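Local atomic coordinates of trans-2-enoyl-CoA reductase [NADH] (Treponema denticola ATCC 35405, PDB entry 4GGO), a protein that catalyses the NADH-dependent reduction of the carbon-carbon double bond of trans-2-enoyl-CoA substrates such as crotonyl-CoA, a step of bacterial fatty acid synthesis. Residues Tyr146-Pro151 against Gly207-Arg212; Ala231-Gly236 against Glu254-Thr259. All coordinates share one frame; numbering follows the deposited sequence.

Interaction 1. Residues Tyr146-Pro151 against Gly207-Arg212; sequences YSLASP and GEDWER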
# COMPACT_ATOMS: atom_id res chain seq x y z
N TYR A 146 -2.62 -1.46 -9.09
CA TYR A 146 -3.65 -0.62 -8.49
C TYR A 146 -3.53 -0.63 -6.97
O TYR A 146 -3.94 -1.58 -6.31
CB TYR A 146 -5.04 -1.09 -8.91
CG TYR A 146 -6.14 -0.11 -8.55
CD1 TYR A 146 -6.77 -0.17 -7.31
CD2 TYR A 146 -6.55 0.87 -9.44
CE1 TYR A 146 -7.77 0.72 -6.98
CE2 TYR A 146 -7.55 1.77 -9.11
CZ TYR A 146 -8.16 1.68 -7.88
OH TYR A 146 -9.16 2.57 -7.55
N SER A 147 -2.97 0.45 -6.42
CA SER A 147 -2.75 0.54 -4.98
C SER A 147 -3.29 1.85 -4.41
O SER A 147 -2.66 2.45 -3.54
CB SER A 147 -1.27 0.39 -4.65
OG SER A 147 -1.04 0.50 -3.26
N LEU A 148 -4.44 2.28 -4.90
CA LEU A 148 -5.05 3.51 -4.42
C LEU A 148 -5.60 3.35 -3.01
O LEU A 148 -6.31 2.39 -2.71
CB LEU A 148 -6.16 3.98 -5.37
CG LEU A 148 -5.68 4.51 -6.73
CD1 LEU A 148 -6.87 4.95 -7.58
CD2 LEU A 148 -4.70 5.66 -6.54
N ALA A 149 -5.26 4.30 -2.14
CA ALA A 149 -5.70 4.27 -0.75
C ALA A 149 -6.27 5.63 -0.35
O ALA A 149 -5.53 6.53 0.05
CB ALA A 149 -4.56 3.88 0.16
N SER A 150 -7.59 5.77 -0.45
CA SER A 150 -8.25 7.02 -0.11
C SER A 150 -9.55 6.76 0.63
O SER A 150 -10.28 5.83 0.31
CB SER A 150 -8.53 7.84 -1.38
OG SER A 150 -9.20 9.04 -1.07
N PRO A 151 -9.84 7.58 1.65
CA PRO A 151 -11.09 7.46 2.40
C PRO A 151 -12.27 8.00 1.60
O PRO A 151 -13.42 7.73 1.96
CB PRO A 151 -10.85 8.34 3.63
CG PRO A 151 -9.88 9.37 3.16
CD PRO A 151 -8.98 8.66 2.18
N GLY A 207 -13.82 -2.22 -6.66
CA GLY A 207 -13.04 -2.30 -7.88
C GLY A 207 -13.57 -1.51 -9.06
O GLY A 207 -13.21 -1.78 -10.21
N GLU A 208 -14.42 -0.52 -8.80
CA GLU A 208 -15.00 0.28 -9.87
C GLU A 208 -13.96 1.09 -10.64
O GLU A 208 -13.89 1.02 -11.87
CB GLU A 208 -16.10 1.21 -9.34
CG GLU A 208 -17.40 0.50 -9.00
CD GLU A 208 -18.56 1.46 -8.82
OE1 GLU A 208 -18.33 2.69 -8.76
OE2 GLU A 208 -19.72 0.99 -8.73
N ASP A 209 -13.14 1.85 -9.92
CA ASP A 209 -12.14 2.69 -10.56
C ASP A 209 -11.07 1.86 -11.25
O ASP A 209 -10.57 2.23 -12.32
CB ASP A 209 -11.48 3.62 -9.54
CG ASP A 209 -10.48 4.57 -10.17
OD1 ASP A 209 -10.87 5.29 -11.12
OD2 ASP A 209 -9.31 4.58 -9.73
N TRP A 210 -10.72 0.73 -10.64
CA TRP A 210 -9.75 -0.19 -11.21
C TRP A 210 -10.20 -0.65 -12.59
O TRP A 210 -9.45 -0.57 -13.56
CB TRP A 210 -9.59 -1.40 -10.28
CG TRP A 210 -8.62 -2.43 -10.75
CD1 TRP A 210 -7.59 -2.26 -11.63
CD2 TRP A 210 -8.60 -3.82 -10.38
NE1 TRP A 210 -6.92 -3.44 -11.81
CE2 TRP A 210 -7.52 -4.42 -11.06
CE3 TRP A 210 -9.38 -4.60 -9.53
CZ2 TRP A 210 -7.20 -5.77 -10.92
CZ3 TRP A 210 -9.07 -5.94 -9.39
CH2 TRP A 210 -7.99 -6.51 -10.08
N GLU A 211 -11.44 -1.12 -12.66
CA GLU A 211 -12.02 -1.59 -13.92
C GLU A 211 -12.13 -0.44 -14.92
O GLU A 211 -11.97 -0.64 -16.12
CB GLU A 211 -13.39 -2.22 -13.67
CG GLU A 211 -13.95 -2.97 -14.86
CD GLU A 211 -15.24 -3.71 -14.53
OE1 GLU A 211 -15.97 -3.25 -13.62
OE2 GLU A 211 -15.52 -4.74 -15.16
N ARG A 212 -12.40 0.76 -14.42
CA ARG A 212 -12.51 1.93 -15.27
C ARG A 212 -11.15 2.26 -15.88
O ARG A 212 -11.06 2.61 -17.06
CB ARG A 212 -13.04 3.13 -14.48
CG ARG A 212 -13.52 4.28 -15.35
CD ARG A 212 -14.00 5.46 -14.50
NE ARG A 212 -14.54 6.54 -15.31
CZ ARG A 212 -15.84 6.75 -15.50
NH1 ARG A 212 -16.74 5.95 -14.94
NH2 ARG A 212 -16.24 7.77 -16.25
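Y146 and W210 both set CG trans to the backbone N (chi1 -169° and 180°), and with these torsions the phenol reaches from the end of strand 141-146 to helix 208-219 while the indole folds back against the root of the tyrosine. Each residue lays its own CB on the other's ring. W210 CB sits over the middle of the phenol, 3.9 Å from the centroid of the Y146 ring and close to its normal, and Y146 CB lies over the five-membered ring of W210, 4.2 Å from its centroid. These are two reciprocal CH-pi contacts; the rings themselves are inclined at 33°, an oblique pairing that is neither a stack nor edge-to-face. The backbone joins in as well, with Y146 CE2 3.6 Å from W210 CA. On the opposite face of the phenol lies CG of L148, offset toward the rim, which leaves the ring held between its own loop and the helix.

At the far end of the tyrosine the contact turns polar. Y146 OH donates to D209 OD2 over 3.0 Å, using the anti lone pair of that oxygen, which meets the ring at its edge and in its plane. L148 CD1 approaches the same oxygen, at 3.3 Å, and so lies beside the acceptor of the bond. The other carboxylate oxygen of D209 is engaged in a salt bridge with K127, a charge that would tend to keep the aspartate ionised, and W210 NE1 is bonded to T229. The contact thus joins the C-terminal end of a central strand of the Rossmann-type sheet to helix 208-219, and from Y146 the chain passes directly into the loop whose L148 and A149 bind NAD(+), a cofactor-binding position familiar from Rossmann folds.

Interaction 2. Residues Ala231-Gly236 against Glu254-Thr259; sequences AYSYIG and EHLEAT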
# COMPACT_ATOMS: atom_id res chain seq x y z
N ALA A 231 -4.71 -5.60 -7.82
CA ALA A 231 -5.24 -4.69 -6.82
C ALA A 231 -4.93 -5.26 -5.44
O ALA A 231 -5.24 -6.42 -5.15
CB ALA A 231 -6.74 -4.51 -6.99
N TYR A 232 -4.29 -4.45 -4.60
CA TYR A 232 -3.87 -4.91 -3.28
C TYR A 232 -5.03 -4.91 -2.30
O TYR A 232 -5.93 -4.07 -2.37
CB TYR A 232 -2.72 -4.06 -2.76
CG TYR A 232 -1.45 -4.21 -3.58
CD1 TYR A 232 -1.10 -5.44 -4.12
CD2 TYR A 232 -0.62 -3.13 -3.82
CE1 TYR A 232 0.05 -5.60 -4.86
CE2 TYR A 232 0.54 -3.27 -4.57
CZ TYR A 232 0.87 -4.51 -5.09
OH TYR A 232 2.02 -4.67 -5.83
N SER A 233 -5.01 -5.87 -1.38
CA SER A 233 -6.08 -6.02 -0.40
C SER A 233 -5.56 -6.70 0.86
O SER A 233 -4.36 -6.94 1.01
CB SER A 233 -7.23 -6.83 -0.99
OG SER A 233 -8.31 -6.92 -0.08
N TYR A 234 -6.47 -7.01 1.78
CA TYR A 234 -6.10 -7.61 3.05
C TYR A 234 -7.23 -8.49 3.58
O TYR A 234 -8.40 -8.15 3.44
CB TYR A 234 -5.75 -6.52 4.06
CG TYR A 234 -5.18 -7.04 5.37
CD1 TYR A 234 -4.04 -7.83 5.39
CD2 TYR A 234 -5.76 -6.70 6.58
CE1 TYR A 234 -3.52 -8.30 6.57
CE2 TYR A 234 -5.24 -7.16 7.78
CZ TYR A 234 -4.12 -7.96 7.77
OH TYR A 234 -3.60 -8.42 8.96
N ILE A 235 -6.87 -9.62 4.18
CA ILE A 235 -7.85 -10.54 4.74
C ILE A 235 -7.78 -10.53 6.26
O ILE A 235 -8.81 -10.49 6.94
CB ILE A 235 -7.67 -11.96 4.18
CG1 ILE A 235 -8.14 -12.02 2.73
CG2 ILE A 235 -8.44 -12.98 5.01
CD1 ILE A 235 -7.98 -13.39 2.09
N GLY A 236 -6.57 -10.56 6.80
CA GLY A 236 -6.36 -10.42 8.23
C GLY A 236 -6.64 -11.67 9.04
O GLY A 236 -7.08 -12.68 8.51
N GLU A 254 -14.89 -8.00 -1.44
CA GLU A 254 -15.71 -8.90 -2.25
C GLU A 254 -15.96 -8.31 -3.64
O GLU A 254 -15.95 -9.03 -4.64
CB GLU A 254 -17.04 -9.19 -1.57
CG GLU A 254 -16.97 -10.21 -0.44
CD GLU A 254 -18.33 -10.51 0.15
OE1 GLU A 254 -19.29 -9.78 -0.18
OE2 GLU A 254 -18.44 -11.46 0.95
N HIS A 255 -16.19 -7.00 -3.68
CA HIS A 255 -16.39 -6.31 -4.94
C HIS A 255 -15.09 -6.29 -5.74
O HIS A 255 -15.10 -6.41 -6.96
CB HIS A 255 -16.89 -4.88 -4.69
CG HIS A 255 -17.34 -4.18 -5.93
ND1 HIS A 255 -16.47 -3.56 -6.80
CD2 HIS A 255 -18.58 -3.99 -6.44
CE1 HIS A 255 -17.16 -3.03 -7.80
NE2 HIS A 255 -18.44 -3.27 -7.61
N LEU A 256 -13.98 -6.13 -5.03
CA LEU A 256 -12.65 -6.15 -5.64
C LEU A 256 -12.40 -7.49 -6.32
O LEU A 256 -11.87 -7.55 -7.43
CB LEU A 256 -11.57 -5.93 -4.58
CG LEU A 256 -10.62 -4.74 -4.71
CD1 LEU A 256 -9.28 -5.08 -4.07
CD2 LEU A 256 -10.44 -4.32 -6.16
N GLU A 257 -12.78 -8.57 -5.64
CA GLU A 257 -12.55 -9.92 -6.14
C GLU A 257 -13.43 -10.23 -7.35
O GLU A 257 -12.98 -10.84 -8.32
CB GLU A 257 -12.77 -10.95 -5.03
CG GLU A 257 -11.77 -10.85 -3.89
CD GLU A 257 -12.17 -11.67 -2.67
OE1 GLU A 257 -13.29 -12.21 -2.66
OE2 GLU A 257 -11.35 -11.77 -1.73
N ALA A 258 -14.69 -9.81 -7.28
CA ALA A 258 -15.62 -10.00 -8.39
C ALA A 258 -15.18 -9.17 -9.60
O ALA A 258 -15.44 -9.55 -10.75
CB ALA A 258 -17.02 -9.62 -7.97
N THR A 259 -14.52 -8.05 -9.34
CA THR A 259 -14.03 -7.18 -10.40
C THR A 259 -12.87 -7.82 -11.15
O THR A 259 -12.86 -7.85 -12.39
CB THR A 259 -13.61 -5.80 -9.86
OG1 THR A 259 -14.76 -5.12 -9.34
CG2 THR A 259 -12.99 -4.96 -10.96
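L256 projects from helix 248-266 toward the end of strand 227-233, and its side chain makes nearly the whole contact with A231, Y232 and S233. CB and CG form the stem, directed at the strand without touching it, and the two methyls at the tip do the work. CD2 reaches A231 CB at 3.8 Å. The other branch, CD1, is shared: it lies 3.9 Å from the same A231 CB, so the alanine methyl faces both arms of the fork, and it also passes Y232 O and, at 4.1 Å, S233 CB. A small alanine in the strand thus receives a branched leucine from the helix, an entirely apolar meeting of side chains in which W210 of helix 208-219 also packs on both partners.

The axes of strand 231-233 and helix 254-259 run roughly antiparallel, at 149°, and approach to 10.0 Å. The chain just after the packed strand residues supplies Y234, which binds the substrate, and the helix supplies K253, which binds NAD(+). That is the layout of the beta-alpha-beta crossover in a Rossmann-type fold: strand 227-233 leads through helix 248-266 into strand 270-276, its parallel neighbour.

Overall arrangement
From the N terminus, the chain first builds strands 52-56, 77-82 and 114-118 of the parallel sheet, then adds strand 141-146, and interaction 1 closes a loop of 55 intervening residues by returning helix 208-219 to that strand's end. Only afterwards does interaction 2 open, closing a shorter loop of 17 residues between strand 227-233 and helix 248-266. The contacts therefore follow in series, neither nested nor crossed. In space they join, because strands 141-146 and 227-233 are neighbours and the two helices pack together: W210 CE3 lies 3.5 Å from L256 CD2, and H255 ND1 probably hydrogen-bonds G207 N at the helix start. Together they tie both helices to adjoining strands.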